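Local coordinates for protein mycobacterium tuberculosis paralogous family 11 (Mycobacterium smegmatis, PDB 4Y9I) that probably uses the reduced deazaflavin coenzyme F420 to reduce quinones, as a small split-barrel oxidoreductase of the F420H(2)-dependent quinone reductase family, at residues M28-N33 with K88-A93; E82-W87 with D105-V110. All blocks are in the same frame, centred on the assembly; numbering follows the deposited sequence.

Contact 1 of 2, residues M28-N33 with K88-A93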
ATOM      1  N   MET A  28       4.031  -4.808   3.091  1.00  4.28           N
ATOM      2  CA  MET A  28       5.040  -4.350   4.036  1.00  4.74           C
ATOM      3  C   MET A  28       4.576  -3.048   4.757  1.00  5.49           C
ATOM      4  O   MET A  28       4.038  -2.109   4.101  1.00  6.44           O
ATOM      5  CB  MET A  28       6.377  -4.079   3.345  1.00  5.47           C
ATOM      6  CG  MET A  28       6.918  -5.336   2.620  1.00  6.47           C
ATOM      7  SD  MET A  28       7.224  -6.705   3.802  1.00  7.55           S
ATOM      8  CE  MET A  28       8.574  -6.042   4.857  1.00  7.83           C
ATOM      9  N   ARG A  29       4.826  -3.015   6.043  1.00  5.15           N
ATOM     10  CA  ARG A  29       4.565  -1.827   6.873  1.00  4.38           C
ATOM     11  C   ARG A  29       5.565  -0.705   6.532  1.00  5.42           C
ATOM     12  O   ARG A  29       6.801  -0.859   6.695  1.00  7.90           O
ATOM     13  CB  ARG A  29       4.689  -2.163   8.336  1.00  7.17           C
ATOM     14  CG  ARG A  29       4.345  -1.026   9.285  1.00  6.95           C
ATOM     15  CD  ARG A  29       4.370  -1.519  10.717  1.00  9.82           C
ATOM     16  NE  ARG A  29       3.984  -0.503  11.677  1.00  8.98           N
ATOM     17  CZ  ARG A  29       4.774   0.486  12.088  1.00 12.75           C
ATOM     18  NH1 ARG A  29       5.996   0.600  11.645  1.00 19.65           N
ATOM     19  NH2 ARG A  29       4.338   1.369  12.971  1.00 16.22           N
ATOM     20  N   VAL A  30       4.994   0.394   6.073  1.00  6.67           N
ATOM     21  CA  VAL A  30       5.738   1.638   5.781  1.00  6.45           C
ATOM     22  C   VAL A  30       4.904   2.733   6.438  1.00  8.29           C
ATOM     23  O   VAL A  30       3.812   3.065   5.977  1.00  6.52           O
ATOM     24  CB  VAL A  30       5.862   1.867   4.292  1.00  5.21           C
ATOM     25  CG1 VAL A  30       6.641   3.130   4.041  1.00  7.53           C
ATOM     26  CG2 VAL A  30       6.519   0.648   3.625  1.00  8.04           C
ATOM     27  N   GLU A  31       5.370   3.248   7.578  1.00  8.68           N
ATOM     28  CA  GLU A  31       4.554   4.080   8.469  1.00  6.89           C
ATOM     29  C   GLU A  31       5.302   5.305   8.859  1.00  9.76           C
ATOM     30  O   GLU A  31       6.502   5.255   9.054  1.00  9.12           O
ATOM     31  CB  GLU A  31       4.052   3.281   9.702  1.00  8.60           C
ATOM     32  CG  GLU A  31       3.115   4.062  10.620  1.00  7.51           C
ATOM     33  CD  GLU A  31       3.780   4.945  11.658  1.00 11.03           C
ATOM     34  OE1 GLU A  31       5.015   4.886  11.852  1.00 11.84           O
ATOM     35  OE2 GLU A  31       2.997   5.690  12.255  1.00 11.31           O
ATOM     36  N   GLU A  32       4.579   6.423   9.020  1.00  7.15           N
ATOM     37  CA  GLU A  32       5.131   7.654   9.561  1.00  8.29           C
ATOM     38  C   GLU A  32       4.038   8.516  10.118  1.00  6.34           C
ATOM     39  O   GLU A  32       3.096   8.883   9.431  1.00  6.87           O
ATOM     40  CB  GLU A  32       5.916   8.409   8.505  1.00  9.23           C
ATOM     41  CG  GLU A  32       6.565   9.713   8.993  1.00  8.46           C
ATOM     42  CD  GLU A  32       7.360  10.372   7.871  1.00  9.70           C
ATOM     43  OE1 GLU A  32       6.757  10.961   6.942  1.00 10.02           O
ATOM     44  OE2 GLU A  32       8.599  10.240   7.949  1.00 12.06           O
ATOM     45  N   ASN A  33       4.172   8.814  11.394  1.00  7.78           N
ATOM     46  CA  ASN A  33       3.232   9.755  12.070  1.00  5.25           C
ATOM     47  C   ASN A  33       1.756   9.423  11.808  1.00  7.66           C
ATOM     48  O   ASN A  33       0.865  10.319  11.686  1.00  9.81           O
ATOM     49  CB  ASN A  33       3.598  11.197  11.755  1.00  6.96           C
ATOM     50  CG  ASN A  33       4.964  11.571  12.271  1.00  9.11           C
ATOM     51  OD1 ASN A  33       5.389  11.023  13.290  1.00  9.79           O
ATOM     52  ND2 ASN A  33       5.658  12.499  11.618  1.00  8.42           N
ATOM     53  N   LYS A  88      11.523   6.535  -0.085  1.00  6.08           N
ATOM     54  CA  LYS A  88      12.697   6.392   0.772  1.00  6.61           C
ATOM     55  C   LYS A  88      12.317   5.555   2.013  1.00  7.51           C
ATOM     56  O   LYS A  88      13.035   4.659   2.402  1.00  7.20           O
ATOM     57  CB  LYS A  88      13.179   7.795   1.191  1.00  8.24           C
ATOM     58  CG  LYS A  88      14.412   7.772   2.065  1.00 12.74           C
ATOM     59  CD  LYS A  88      14.651   9.088   2.807  1.00 18.60           C
ATOM     60  CE  LYS A  88      13.640   9.326   3.934  1.00 33.63           C
ATOM     61  NZ  LYS A  88      14.101  10.416   4.824  1.00 28.93           N
ATOM     62  N   LEU A  89      11.189   5.885   2.660  1.00  7.32           N
ATOM     63  CA  LEU A  89      10.733   5.099   3.837  1.00  8.48           C
ATOM     64  C   LEU A  89      10.459   3.634   3.425  1.00  7.02           C
ATOM     65  O   LEU A  89      10.772   2.732   4.159  1.00  8.24           O
ATOM     66  CB  LEU A  89       9.417   5.712   4.348  1.00  7.24           C
ATOM     67  CG  LEU A  89       9.570   7.126   4.901  1.00  9.72           C
ATOM     68  CD1 LEU A  89       8.227   7.589   5.434  1.00 11.43           C
ATOM     69  CD2 LEU A  89      10.643   7.221   5.979  1.00 14.07           C
ATOM     70  N   ALA A  90       9.908   3.405   2.241  1.00  7.22           N
ATOM     71  CA  ALA A  90       9.664   2.033   1.777  1.00  5.43           C
ATOM     72  C   ALA A  90      10.963   1.236   1.585  1.00  5.59           C
ATOM     73  O   ALA A  90      11.037   0.082   1.955  1.00  6.13           O
ATOM     74  CB  ALA A  90       8.807   2.040   0.507  1.00  7.22           C
ATOM     75  N   VAL A  91      11.961   1.879   0.961  1.00  6.21           N
ATOM     76  CA  VAL A  91      13.208   1.213   0.680  1.00  6.48           C
ATOM     77  C   VAL A  91      13.943   0.933   1.994  1.00  9.49           C
ATOM     78  O   VAL A  91      14.635  -0.094   2.109  1.00  9.32           O
ATOM     79  CB  VAL A  91      14.025   2.019  -0.366  1.00  6.79           C
ATOM     80  CG1 VAL A  91      15.421   1.438  -0.472  1.00  7.91           C
ATOM     81  CG2 VAL A  91      13.341   1.931  -1.720  1.00  6.78           C
ATOM     82  N   GLU A  92      13.803   1.789   2.995  0.52  9.17           N
ATOM     83  CA  GLU A  92      14.429   1.501   4.296  0.52  9.24           C
ATOM     84  C   GLU A  92      13.743   0.281   4.926  0.52 10.72           C
ATOM     85  O   GLU A  92      14.417  -0.607   5.454  0.52 12.07           O
ATOM     86  CB  GLU A  92      14.359   2.709   5.226  0.52 10.74           C
ATOM     87  CG  GLU A  92      15.077   2.507   6.573  0.52 13.24           C
ATOM     88  CD  GLU A  92      16.584   2.524   6.498  0.52 17.32           C
ATOM     89  OE1 GLU A  92      17.130   3.211   5.605  0.52 26.88           O
ATOM     90  OE2 GLU A  92      17.232   1.868   7.370  0.52 24.02           O
ATOM     91  N   ALA A  93      12.421   0.232   4.828  1.00  7.98           N
ATOM     92  CA  ALA A  93      11.648  -0.908   5.387  1.00  7.55           C
ATOM     93  C   ALA A  93      11.892  -2.230   4.685  1.00  9.03           C
ATOM     94  O   ALA A  93      11.866  -3.309   5.340  1.00 10.11           O
ATOM     95  CB  ALA A  93      10.182  -0.578   5.449  1.00  9.56           C
TER
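V30 and L89 carry most of this contact, in which the last turns of a helix lie across the end of a barrel strand and meet it through apolar side chains. V30 points at the helix and uses both of its methyls. CG1, anti to the backbone N (chi1 -179°), approaches the helix backbone at A90 and comes within 3.8 Å of L89 CB, while CG2 lies 4.1 Å from A90 CB. The small A90 lets the strand come close, and the V30 and A90 CA atoms are only 5.6 Å apart. One turn further on, A93 extends the patch toward R29: its CB sits 3.6 Å from the backbone O of R29 and also borders V30 CG2.

L89 reaches the other way along the strand and meets E32 at about a right angle. Its CD1 meets E32 CB and then the carboxylate group, where OE2 is nearest at 3.7 Å. The charged end of E32 looks to the same helix for its polar partner: OE1 is hydrogen-bonded to H85, one turn before L89. E31 CB lies over one face of the R29 guanidinium, whose NE forms a salt bridge with D65.

Strand 22-32 and helix 80-93 are thus joined on the flank of the barrel by apolar packing of side chains on each other and on backbone. W86 of the same helix also packs on V30 and E32, A37 of strand 35-39 adjoins V30, and Y97 of helix 96-102 touches both M28 and A90.

Contact 2 of 2, residues E82-W87 with D105-V110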
ATOM      1  N   GLU A  82       6.662  14.272  -2.552  0.52 10.29           N
ATOM      2  CA  GLU A  82       6.029  13.474  -1.522  0.52  8.74           C
ATOM      3  C   GLU A  82       6.132  11.955  -1.805  0.52  8.12           C
ATOM      4  O   GLU A  82       6.362  11.172  -0.933  0.52  8.50           O
ATOM      5  CB  GLU A  82       4.588  13.938  -1.331  0.52  9.84           C
ATOM      6  CG  GLU A  82       4.442  15.116  -0.336  0.52 10.20           C
ATOM      7  CD  GLU A  82       5.468  15.166   0.805  0.52 10.90           C
ATOM      8  OE1 GLU A  82       6.405  15.927   0.703  0.52 10.87           O
ATOM      9  OE2 GLU A  82       5.308  14.484   1.770  0.52  8.84           O
ATOM     10  N   ARG A  83       5.990  11.592  -3.046  1.00  7.67           N
ATOM     11  CA  ARG A  83       6.242  10.194  -3.407  1.00  6.39           C
ATOM     12  C   ARG A  83       7.658   9.801  -3.087  1.00  8.79           C
ATOM     13  O   ARG A  83       7.946   8.715  -2.579  1.00  9.46           O
ATOM     14  CB  ARG A  83       5.980   9.898  -4.879  1.00  5.83           C
ATOM     15  CG  ARG A  83       6.072   8.407  -5.157  1.00  7.60           C
ATOM     16  CD  ARG A  83       6.195   8.119  -6.630  1.00 11.39           C
ATOM     17  NE  ARG A  83       6.611   6.745  -6.782  1.00  9.81           N
ATOM     18  CZ  ARG A  83       7.836   6.255  -6.571  1.00  8.63           C
ATOM     19  NH1 ARG A  83       8.879   7.046  -6.357  1.00 18.49           N
ATOM     20  NH2 ARG A  83       8.071   4.973  -6.765  1.00 12.35           N
ATOM     21  N   GLU A  84       8.586  10.668  -3.433  0.54  7.92           N
ATOM     22  CA  GLU A  84       9.969  10.377  -3.157  0.54  7.44           C
ATOM     23  C   GLU A  84      10.212  10.119  -1.693  0.54 10.04           C
ATOM     24  O   GLU A  84      10.981   9.282  -1.341  0.54  7.77           O
ATOM     25  CB  GLU A  84      10.926  11.459  -3.761  0.54  7.48           C
ATOM     26  CG  GLU A  84      10.861  11.494  -5.281  0.54 11.84           C
ATOM     27  CD  GLU A  84      10.904  10.097  -6.029  0.54 18.32           C
ATOM     28  OE1 GLU A  84      12.017   9.533  -6.165  0.54 29.85           O
ATOM     29  OE2 GLU A  84       9.854   9.569  -6.524  0.54 13.38           O
ATOM     30  N   HIS A  85       9.564  10.920  -0.861  1.00  7.45           N
ATOM     31  CA  HIS A  85       9.745  10.789   0.578  1.00  5.79           C
ATOM     32  C   HIS A  85       9.269   9.401   1.067  1.00  5.93           C
ATOM     33  O   HIS A  85       9.993   8.712   1.788  1.00  6.75           O
ATOM     34  CB  HIS A  85       8.964  11.897   1.259  1.00  7.80           C
ATOM     35  CG  HIS A  85       8.888  11.743   2.731  1.00  7.78           C
ATOM     36  ND1 HIS A  85       9.987  11.845   3.557  1.00  8.86           N
ATOM     37  CD2 HIS A  85       7.850  11.455   3.545  1.00  7.63           C
ATOM     38  CE1 HIS A  85       9.618  11.632   4.807  1.00 12.57           C
ATOM     39  NE2 HIS A  85       8.331  11.372   4.822  1.00  8.51           N
ATOM     40  N   TRP A  86       8.072   9.020   0.666  1.00  5.79           N
ATOM     41  CA  TRP A  86       7.534   7.736   1.077  1.00  6.18           C
ATOM     42  C   TRP A  86       8.285   6.571   0.428  1.00  7.79           C
ATOM     43  O   TRP A  86       8.374   5.511   1.026  1.00  6.83           O
ATOM     44  CB  TRP A  86       6.031   7.695   0.838  1.00  6.04           C
ATOM     45  CG  TRP A  86       5.315   8.505   1.847  1.00  7.11           C
ATOM     46  CD1 TRP A  86       4.924   9.807   1.738  1.00  9.12           C
ATOM     47  CD2 TRP A  86       4.844   8.060   3.115  1.00  6.20           C
ATOM     48  NE1 TRP A  86       4.313  10.215   2.878  1.00  6.45           N
ATOM     49  CE2 TRP A  86       4.194   9.160   3.729  1.00  7.06           C
ATOM     50  CE3 TRP A  86       4.868   6.845   3.799  1.00  6.36           C
ATOM     51  CZ2 TRP A  86       3.616   9.062   4.992  1.00  6.32           C
ATOM     52  CZ3 TRP A  86       4.276   6.791   5.031  1.00  6.91           C
ATOM     53  CH2 TRP A  86       3.651   7.865   5.583  1.00  7.75           C
ATOM     54  N   TRP A  87       8.763   6.776  -0.790  1.00  8.12           N
ATOM     55  CA  TRP A  87       9.660   5.755  -1.422  1.00  5.96           C
ATOM     56  C   TRP A  87      10.887   5.483  -0.575  1.00 10.20           C
ATOM     57  O   TRP A  87      11.286   4.328  -0.382  1.00  7.83           O
ATOM     58  CB  TRP A  87      10.007   6.143  -2.867  1.00  7.28           C
ATOM     59  CG  TRP A  87      10.799   5.060  -3.535  1.00  7.72           C
ATOM     60  CD1 TRP A  87      12.127   5.132  -3.851  1.00  9.48           C
ATOM     61  CD2 TRP A  87      10.355   3.751  -3.932  1.00  8.63           C
ATOM     62  NE1 TRP A  87      12.534   3.940  -4.448  1.00  7.92           N
ATOM     63  CE2 TRP A  87      11.484   3.082  -4.509  1.00  7.38           C
ATOM     64  CE3 TRP A  87       9.135   3.074  -3.871  1.00  7.20           C
ATOM     65  CZ2 TRP A  87      11.408   1.789  -4.998  1.00  7.13           C
ATOM     66  CZ3 TRP A  87       9.063   1.797  -4.408  1.00  6.48           C
ATOM     67  CH2 TRP A  87      10.206   1.168  -4.912  1.00  6.71           C
ATOM     68  N   ASP A 105      11.336   1.636 -15.994  1.00 16.20           N
ATOM     69  CA  ASP A 105      11.524   3.071 -15.919  1.00 19.20           C
ATOM     70  C   ASP A 105      10.333   3.737 -15.322  1.00 17.39           C
ATOM     71  O   ASP A 105      10.507   4.825 -14.779  1.00 19.76           O
ATOM     72  CB  ASP A 105      11.804   3.650 -17.299  1.00 24.63           C
ATOM     73  CG  ASP A 105      13.276   3.594 -17.612  1.00 24.05           C
ATOM     74  OD1 ASP A 105      14.014   4.396 -17.008  1.00 29.38           O
ATOM     75  OD2 ASP A 105      13.670   2.718 -18.363  1.00 28.03           O
ATOM     76  N   ARG A 106       9.153   3.069 -15.333  1.00 12.86           N
ATOM     77  CA  ARG A 106       7.988   3.719 -14.730  1.00 10.22           C
ATOM     78  C   ARG A 106       8.031   3.626 -13.201  1.00  8.52           C
ATOM     79  O   ARG A 106       8.201   2.523 -12.649  1.00 10.53           O
ATOM     80  CB  ARG A 106       6.769   3.029 -15.255  1.00 14.38           C
ATOM     81  CG  ARG A 106       5.467   3.398 -14.671  1.00 15.13           C
ATOM     82  CD  ARG A 106       4.388   2.572 -15.395  1.00 17.28           C
ATOM     83  NE  ARG A 106       4.288   2.934 -16.833  1.00 24.35           N
ATOM     84  CZ  ARG A 106       3.586   3.983 -17.306  1.00 18.30           C
ATOM     85  NH1 ARG A 106       2.908   4.817 -16.471  1.00 21.35           N
ATOM     86  NH2 ARG A 106       3.589   4.207 -18.597  1.00 19.91           N
ATOM     87  N   LEU A 107       7.868   4.754 -12.531  1.00  9.17           N
ATOM     88  CA  LEU A 107       7.886   4.752 -11.044  1.00  6.35           C
ATOM     89  C   LEU A 107       6.829   3.797 -10.564  1.00  8.15           C
ATOM     90  O   LEU A 107       5.622   3.801 -11.007  1.00  9.39           O
ATOM     91  CB  LEU A 107       7.608   6.123 -10.459  1.00 10.21           C
ATOM     92  CG  LEU A 107       8.686   7.163 -10.638  1.00  8.84           C
ATOM     93  CD1 LEU A 107       8.274   8.477 -10.035  1.00 10.28           C
ATOM     94  CD2 LEU A 107      10.041   6.732 -10.116  1.00 11.77           C
ATOM     95  N   ILE A 108       7.225   2.998  -9.565  1.00  8.10           N
ATOM     96  CA  ILE A 108       6.233   2.136  -8.891  1.00  7.69           C
ATOM     97  C   ILE A 108       5.240   3.050  -8.143  1.00  5.46           C
ATOM     98  O   ILE A 108       5.649   3.876  -7.341  1.00  8.13           O
ATOM     99  CB  ILE A 108       6.936   1.129  -7.942  1.00  7.29           C
ATOM    100  CG1 ILE A 108       7.756   0.138  -8.746  1.00  7.18           C
ATOM    101  CG2 ILE A 108       5.961   0.361  -7.053  1.00  8.10           C
ATOM    102  CD1 ILE A 108       8.762  -0.648  -7.950  1.00  7.63           C
ATOM    103  N   PRO A 109       3.937   2.853  -8.370  1.00  8.02           N
ATOM    104  CA  PRO A 109       3.008   3.746  -7.641  1.00  8.04           C
ATOM    105  C   PRO A 109       3.111   3.513  -6.147  1.00  9.29           C
ATOM    106  O   PRO A 109       3.263   2.351  -5.713  1.00  9.10           O
ATOM    107  CB  PRO A 109       1.632   3.337  -8.158  1.00 10.15           C
ATOM    108  CG  PRO A 109       1.913   2.677  -9.500  1.00 11.25           C
ATOM    109  CD  PRO A 109       3.257   1.992  -9.335  1.00  8.11           C
ATOM    110  N   VAL A 110       2.936   4.587  -5.372  1.00  7.69           N
ATOM    111  CA  VAL A 110       2.863   4.521  -3.899  1.00  6.82           C
ATOM    112  C   VAL A 110       1.672   5.309  -3.544  1.00  7.17           C
ATOM    113  O   VAL A 110       1.575   6.512  -3.908  1.00  6.73           O
ATOM    114  CB  VAL A 110       4.117   5.088  -3.216  1.00  6.94           C
ATOM    115  CG1 VAL A 110       4.069   4.922  -1.742  1.00  7.43           C
ATOM    116  CG2 VAL A 110       5.341   4.408  -3.864  1.00  9.01           C
TER
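R83 reaches from helix 80-93 to the connection that re-enters the six-stranded antiparallel barrel, a fold in keeping with the FMN-binding-like split barrels to which this family is related. Its side chain leaves the helix toward segment 105-110, with CG anti to the backbone N (chi1 -172°) and the chain extended as far as NE. From CB and CG it runs outward to CD, which lies 4.0 Å from L107 CD1. At NE the contact becomes polar: this nitrogen donates to I108 O at 3.1 Å, tilted from the carbonyl plane, and V110 CG2 lies obliquely beside it. CZ carries the flat group past L107, whose CB lies over one guanidinium face. NH2 bonds the same I108 O at 2.7 Å, using a lone pair within the carbonyl plane. This second bond is also the straighter, with an N-H...O angle of 156° against 139° for NE. Two nitrogens thus share one oxygen, which lies in the guanidinium plane and fixes the rotation of the group. NH1 turns back to the helix and forms a salt bridge with OE2 of E84, on the syn side but well out of the carboxylate plane; it is less certain, resting on one of two E84 conformers.

W86 and W87 meet I108 and V110 through apolar contacts. W87 presents its edge to V110 CG2, with CE3 4.0 Å away, and its CH2 comes within 3.8 Å of I108 CD1. One face of the indole is also overlain by R83 NH2, toward the rim. V110 CG1 meets W86 CB at the start of strand 110-113. From helix 96-102, Q101 OE1 accepts from the backbone N of I108 and NE2 donates to R106 O. L107 CD2 lies 3.9 Å from R83 NH1.

From the N terminus, the chain first supplies 28-33 at the end of strand 22-32, then passes through 35-39, helix 51-57 and strands 60-65 and 68-77 before helix 80-93. That helix gives contact 2 its first half, 82-87, and contact 1 its second, 88-93, so contact 1 closes the longer loop. After helix 96-102 the chain returns through 105-110 and closes contact 2, a shorter loop containing helical structure and no strand. The segments alternate, so the two loops cross. Successive turns of helix 80-93 thereby tie strand 22-32 to the entry of strand 110-113, and H85 and W86 meet E32 where the two contacts touch.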